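Local atomic coordinates of serine repeat antigen 5 (Plasmodium falciparum, PDB entry 6X42), a protein that belongs to the papain family of cysteine proteases but is probably a pseudo-enzyme, built like a protease zymogen yet with little or no proteolytic activity. Residues F56-M68 and T181-I193. Residues are numbered along the deposited sequence; the frame is centred on the assembly and turned at random. Where two conformers were deposited one is given.
Sequences FASKYHLETIRCM and TEVMNKGSVIAYI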
loop_
_atom_site.group_PDB
_atom_site.type_symbol
_atom_site.label_atom_id
_atom_site.label_comp_id
_atom_site.label_asym_id
_atom_site.label_seq_id
_atom_site.Cartn_x
_atom_site.Cartn_y
_atom_site.Cartn_z
ATOM N N PHE A 56 -0.840 -7.513 -1.582
ATOM C CA PHE A 56 -1.821 -6.572 -2.118
ATOM C C PHE A 56 -1.365 -5.128 -1.965
ATOM O O PHE A 56 -1.468 -4.334 -2.904
ATOM C CB PHE A 56 -3.202 -6.818 -1.479
ATOM C CG PHE A 56 -3.874 -8.069 -2.012
ATOM C CD1 PHE A 56 -3.696 -9.298 -1.387
ATOM C CD2 PHE A 56 -4.608 -8.032 -3.172
ATOM C CE1 PHE A 56 -4.248 -10.453 -1.913
ATOM C CE2 PHE A 56 -5.175 -9.182 -3.694
ATOM C CZ PHE A 56 -4.982 -10.401 -3.061
ATOM N N ALA A 57 -0.848 -4.768 -0.792
ATOM C CA ALA A 57 -0.445 -3.377 -0.591
ATOM C C ALA A 57 0.801 -3.031 -1.408
ATOM O O ALA A 57 0.928 -1.922 -1.954
ATOM C CB ALA A 57 -0.209 -3.119 0.890
ATOM N N SER A 58 1.743 -3.967 -1.493
ATOM C CA SER A 58 2.960 -3.715 -2.251
ATOM C C SER A 58 2.658 -3.611 -3.736
ATOM O O SER A 58 3.179 -2.726 -4.426
ATOM C CB SER A 58 3.987 -4.816 -1.996
ATOM O OG SER A 58 4.474 -4.822 -0.668
ATOM N N LYS A 59 1.819 -4.508 -4.252
ATOM C CA LYS A 59 1.513 -4.473 -5.677
ATOM C C LYS A 59 0.685 -3.242 -6.030
ATOM O O LYS A 59 0.847 -2.668 -7.117
ATOM C CB LYS A 59 0.844 -5.772 -6.144
ATOM C CG LYS A 59 -0.664 -5.812 -5.998
ATOM C CD LYS A 59 -1.251 -7.197 -6.329
ATOM C CE LYS A 59 -2.753 -7.178 -6.368
ATOM N NZ LYS A 59 -3.264 -6.666 -7.667
ATOM N N TYR A 60 -0.213 -2.822 -5.130
ATOM C CA TYR A 60 -0.996 -1.620 -5.396
ATOM C C TYR A 60 -0.097 -0.392 -5.497
ATOM O O TYR A 60 -0.321 0.482 -6.329
ATOM C CB TYR A 60 -2.059 -1.421 -4.330
ATOM C CG TYR A 60 -2.867 -0.159 -4.500
ATOM C CD1 TYR A 60 -3.941 -0.091 -5.396
ATOM C CD2 TYR A 60 -2.531 0.993 -3.802
ATOM C CE1 TYR A 60 -4.694 1.067 -5.531
ATOM C CE2 TYR A 60 -3.267 2.147 -3.929
ATOM C CZ TYR A 60 -4.345 2.193 -4.793
ATOM O OH TYR A 60 -5.067 3.368 -4.866
ATOM N N HIS A 61 0.936 -0.320 -4.657
ATOM C CA HIS A 61 1.902 0.772 -4.743
ATOM C C HIS A 61 2.575 0.802 -6.117
ATOM O O HIS A 61 2.722 1.875 -6.705
ATOM C CB HIS A 61 2.884 0.638 -3.575
ATOM C CG HIS A 61 3.893 1.744 -3.457
ATOM N ND1 HIS A 61 3.562 3.077 -3.373
ATOM C CD2 HIS A 61 5.240 1.693 -3.341
ATOM C CE1 HIS A 61 4.671 3.795 -3.252
ATOM N NE2 HIS A 61 5.702 2.977 -3.200
ATOM N N LEU A 62 2.950 -0.360 -6.663
ATOM C CA LEU A 62 3.466 -0.395 -8.029
ATOM C C LEU A 62 2.392 -0.033 -9.052
ATOM O O LEU A 62 2.693 0.630 -10.057
ATOM C CB LEU A 62 4.063 -1.762 -8.353
ATOM C CG LEU A 62 5.385 -2.140 -7.721
ATOM C CD1 LEU A 62 5.848 -3.485 -8.285
ATOM C CD2 LEU A 62 6.437 -1.060 -7.997
ATOM N N GLU A 63 1.144 -0.470 -8.834
ATOM C CA GLU A 63 0.053 -0.105 -9.748
ATOM C C GLU A 63 -0.165 1.416 -9.785
ATOM O O GLU A 63 -0.388 1.990 -10.859
ATOM C CB GLU A 63 -1.246 -0.837 -9.381
ATOM C CG GLU A 63 -1.148 -2.351 -9.625
ATOM C CD GLU A 63 -2.150 -3.189 -8.830
ATOM O OE1 GLU A 63 -2.955 -2.607 -8.056
ATOM O OE2 GLU A 63 -2.133 -4.440 -8.988
ATOM N N THR A 64 -0.085 2.102 -8.634
ATOM C CA THR A 64 -0.271 3.557 -8.675
ATOM C C THR A 64 0.932 4.239 -9.308
ATOM O O THR A 64 0.771 5.232 -10.019
ATOM C CB THR A 64 -0.633 4.177 -7.312
ATOM O OG1 THR A 64 0.464 4.127 -6.384
ATOM C CG2 THR A 64 -1.843 3.491 -6.679
ATOM N N ILE A 65 2.143 3.726 -9.051
ATOM C CA ILE A 65 3.317 4.275 -9.715
ATOM C C ILE A 65 3.161 4.153 -11.225
ATOM O O ILE A 65 3.454 5.098 -11.969
ATOM C CB ILE A 65 4.603 3.593 -9.207
ATOM C CG1 ILE A 65 4.922 4.035 -7.775
ATOM C CG2 ILE A 65 5.753 3.871 -10.159
ATOM C CD1 ILE A 65 5.951 3.186 -7.051
ATOM N N ARG A 66 2.691 2.990 -11.702
ATOM C CA ARG A 66 2.445 2.806 -13.134
ATOM C C ARG A 66 1.402 3.791 -13.651
ATOM O O ARG A 66 1.579 4.386 -14.720
ATOM C CB ARG A 66 2.053 1.356 -13.405
ATOM C CG ARG A 66 3.255 0.395 -13.361
ATOM C CD ARG A 66 2.863 -1.068 -13.560
ATOM N NE ARG A 66 2.124 -1.239 -14.807
ATOM C CZ ARG A 66 2.685 -1.327 -16.010
ATOM N NH1 ARG A 66 4.006 -1.302 -16.136
ATOM N NH2 ARG A 66 1.928 -1.430 -17.090
ATOM N N CYS A 67 0.336 4.028 -12.883
ATOM C CA CYS A 67 -0.647 5.038 -13.269
ATOM C C CYS A 67 -0.006 6.418 -13.380
ATOM O O CYS A 67 -0.258 7.157 -14.341
ATOM C CB CYS A 67 -1.783 5.095 -12.247
ATOM S SG CYS A 67 -3.095 3.871 -12.415
ATOM N N MET A 68 0.824 6.787 -12.407
ATOM C CA MET A 68 1.459 8.099 -12.431
ATOM C C MET A 68 2.376 8.258 -13.640
ATOM O O MET A 68 2.599 9.386 -14.092
ATOM C CB MET A 68 2.272 8.315 -11.147
ATOM C CG MET A 68 1.495 8.496 -9.826
ATOM S SD MET A 68 0.025 9.537 -9.854
ATOM C CE MET A 68 0.751 11.162 -9.943
ATOM N N THR A 181 3.776 13.994 0.351
ATOM C CA THR A 181 4.597 14.132 -0.848
ATOM C C THR A 181 4.623 12.850 -1.678
ATOM O O THR A 181 4.506 12.893 -2.910
ATOM C CB THR A 181 6.016 14.533 -0.453
ATOM O OG1 THR A 181 5.967 15.801 0.216
ATOM C CG2 THR A 181 6.898 14.673 -1.689
ATOM N N GLU A 182 4.762 11.698 -1.016
ATOM C CA GLU A 182 4.815 10.425 -1.733
ATOM C C GLU A 182 3.461 10.052 -2.325
ATOM O O GLU A 182 3.392 9.510 -3.432
ATOM C CB GLU A 182 5.352 9.331 -0.821
ATOM C CG GLU A 182 6.758 9.597 -0.311
ATOM C CD GLU A 182 7.797 9.640 -1.403
ATOM O OE1 GLU A 182 7.568 9.057 -2.483
ATOM O OE2 GLU A 182 8.853 10.255 -1.169
ATOM N N VAL A 183 2.371 10.328 -1.607
ATOM C CA VAL A 183 1.043 10.093 -2.170
ATOM C C VAL A 183 0.845 10.943 -3.420
ATOM O O VAL A 183 0.353 10.460 -4.446
ATOM C CB VAL A 183 -0.042 10.341 -1.106
ATOM C CG1 VAL A 183 -1.444 10.320 -1.725
ATOM C CG2 VAL A 183 0.054 9.311 0.012
ATOM N N MET A 184 1.259 12.208 -3.366
ATOM C CA MET A 184 1.143 13.071 -4.538
ATOM C C MET A 184 1.971 12.548 -5.705
ATOM O O MET A 184 1.502 12.516 -6.845
ATOM C CB MET A 184 1.598 14.485 -4.180
ATOM C CG MET A 184 0.615 15.184 -3.268
ATOM S SD MET A 184 1.064 16.865 -2.845
ATOM C CE MET A 184 1.294 17.571 -4.480
ATOM N N ASN A 185 3.211 12.129 -5.439
ATOM C CA ASN A 185 4.135 11.805 -6.517
ATOM C C ASN A 185 4.010 10.372 -7.020
ATOM O O ASN A 185 4.144 10.140 -8.233
ATOM C CB ASN A 185 5.570 12.050 -6.053
ATOM C CG ASN A 185 5.898 13.526 -5.896
ATOM O OD1 ASN A 185 5.169 14.412 -6.357
ATOM N ND2 ASN A 185 6.984 13.795 -5.203
ATOM N N LYS A 186 3.783 9.408 -6.123
ATOM C CA LYS A 186 3.707 8.003 -6.499
ATOM C C LYS A 186 2.294 7.440 -6.511
ATOM O O LYS A 186 2.101 6.306 -6.976
ATOM C CB LYS A 186 4.569 7.164 -5.553
ATOM C CG LYS A 186 6.078 7.374 -5.731
ATOM C CD LYS A 186 6.896 6.732 -4.602
ATOM C CE LYS A 186 8.359 6.771 -4.906
ATOM N NZ LYS A 186 8.932 8.090 -4.592
ATOM N N GLY A 187 1.308 8.184 -6.001
ATOM C CA GLY A 187 -0.071 7.754 -5.966
ATOM C C GLY A 187 -0.477 7.059 -4.688
ATOM O O GLY A 187 -1.686 6.881 -4.449
ATOM N N SER A 188 0.481 6.675 -3.855
ATOM C CA SER A 188 0.198 5.917 -2.645
ATOM C C SER A 188 1.505 5.750 -1.879
ATOM O O SER A 188 2.597 5.941 -2.430
ATOM C CB SER A 188 -0.344 4.522 -2.961
ATOM O OG SER A 188 0.622 3.739 -3.674
ATOM N N VAL A 189 1.375 5.317 -0.624
ATOM C CA VAL A 189 2.446 4.622 0.075
ATOM C C VAL A 189 1.879 3.315 0.612
ATOM O O VAL A 189 0.663 3.138 0.726
ATOM C CB VAL A 189 3.077 5.445 1.220
ATOM C CG1 VAL A 189 3.645 6.747 0.705
ATOM C CG2 VAL A 189 2.070 5.673 2.357
ATOM N N ILE A 190 2.775 2.387 0.945
ATOM C CA ILE A 190 2.434 1.220 1.743
ATOM C C ILE A 190 2.444 1.658 3.198
ATOM O O ILE A 190 3.351 2.392 3.610
ATOM C CB ILE A 190 3.460 0.101 1.495
ATOM C CG1 ILE A 190 3.566 -0.261 0.013
ATOM C CG2 ILE A 190 3.111 -1.112 2.363
ATOM C CD1 ILE A 190 4.858 -1.019 -0.316
ATOM N N ALA A 191 1.450 1.240 3.974
ATOM C CA ALA A 191 1.429 1.548 5.401
ATOM C C ALA A 191 1.171 0.283 6.192
ATOM O O ALA A 191 0.406 -0.585 5.748
ATOM C CB ALA A 191 0.363 2.599 5.756
ATOM N N TYR A 192 1.753 0.180 7.374
ATOM C CA TYR A 192 1.545 -0.977 8.268
ATOM C C TYR A 192 0.677 -0.552 9.436
ATOM O O TYR A 192 0.912 0.494 9.954
ATOM C CB TYR A 192 2.850 -1.609 8.755
ATOM C CG TYR A 192 3.158 -2.855 7.971
ATOM C CD1 TYR A 192 4.002 -2.817 6.878
ATOM C CD2 TYR A 192 2.515 -4.047 8.252
ATOM C CE1 TYR A 192 4.245 -3.947 6.120
ATOM C CE2 TYR A 192 2.743 -5.187 7.501
ATOM C CZ TYR A 192 3.618 -5.138 6.435
ATOM O OH TYR A 192 3.852 -6.252 5.686
ATOM N N ILE A 193 -0.319 -1.353 9.757
ATOM C CA ILE A 193 -1.198 -1.198 10.903
ATOM C C ILE A 193 -1.309 -2.544 11.612
ATOM O O ILE A 193 -0.898 -3.584 11.104
ATOM C CB ILE A 193 -2.600 -0.682 10.499
ATOM C CG1 ILE A 193 -3.349 -1.689 9.611
ATOM C CG2 ILE A 193 -2.471 0.656 9.778
ATOM C CD1 ILE A 193 -4.825 -1.323 9.413
#
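The imidazole of His-61 lies between Ile-190 N over one face and Ile-65 CD1, from its own helix, over the other, while Ser-188 OG meets its edge in the ring plane. That edge contact is a nearly straight hydrogen bond, 3.0 Å from His-61 ND1 to Ser-188 OG. CG of His-61, anti to the backbone N (chi1 -176°), carries the ring across; histidine suits the place because its second nitrogen, NE2, accepts from Phe-277 N of strand 273-280. The ring of Tyr-60 takes Thr-64 CG2 on one face, toward the rim and 3.3 Å above its plane, and Ser-188 CB approaches it obliquely. Thr-64 uses both branches: besides that methyl, its OG1 donates to Lys-186 O at 2.8 Å, tilted 24° from the carbonyl plane. The small side chain of Ser-188 brings OG within 2.7 Å of Thr-64 OG1 as well as to the imidazole. Gly-187, with positive phi and no side chain, lets Thr-64 CB come within 3.9 Å of its CA. Branched Ile-190 lies against the helix, its CD1 3.8 Å from Ser-58 CA and its CG2 turned to the methyl of Ala-57. The contact joins the central papain-fold helix, 53-68, to helix 172-186 and strand 189-193 of the sheet domain. Imidazole, two hydroxyls and Lys-186 O can thus form a buried polar chain, tying helix 56-68 to the turn before the strand.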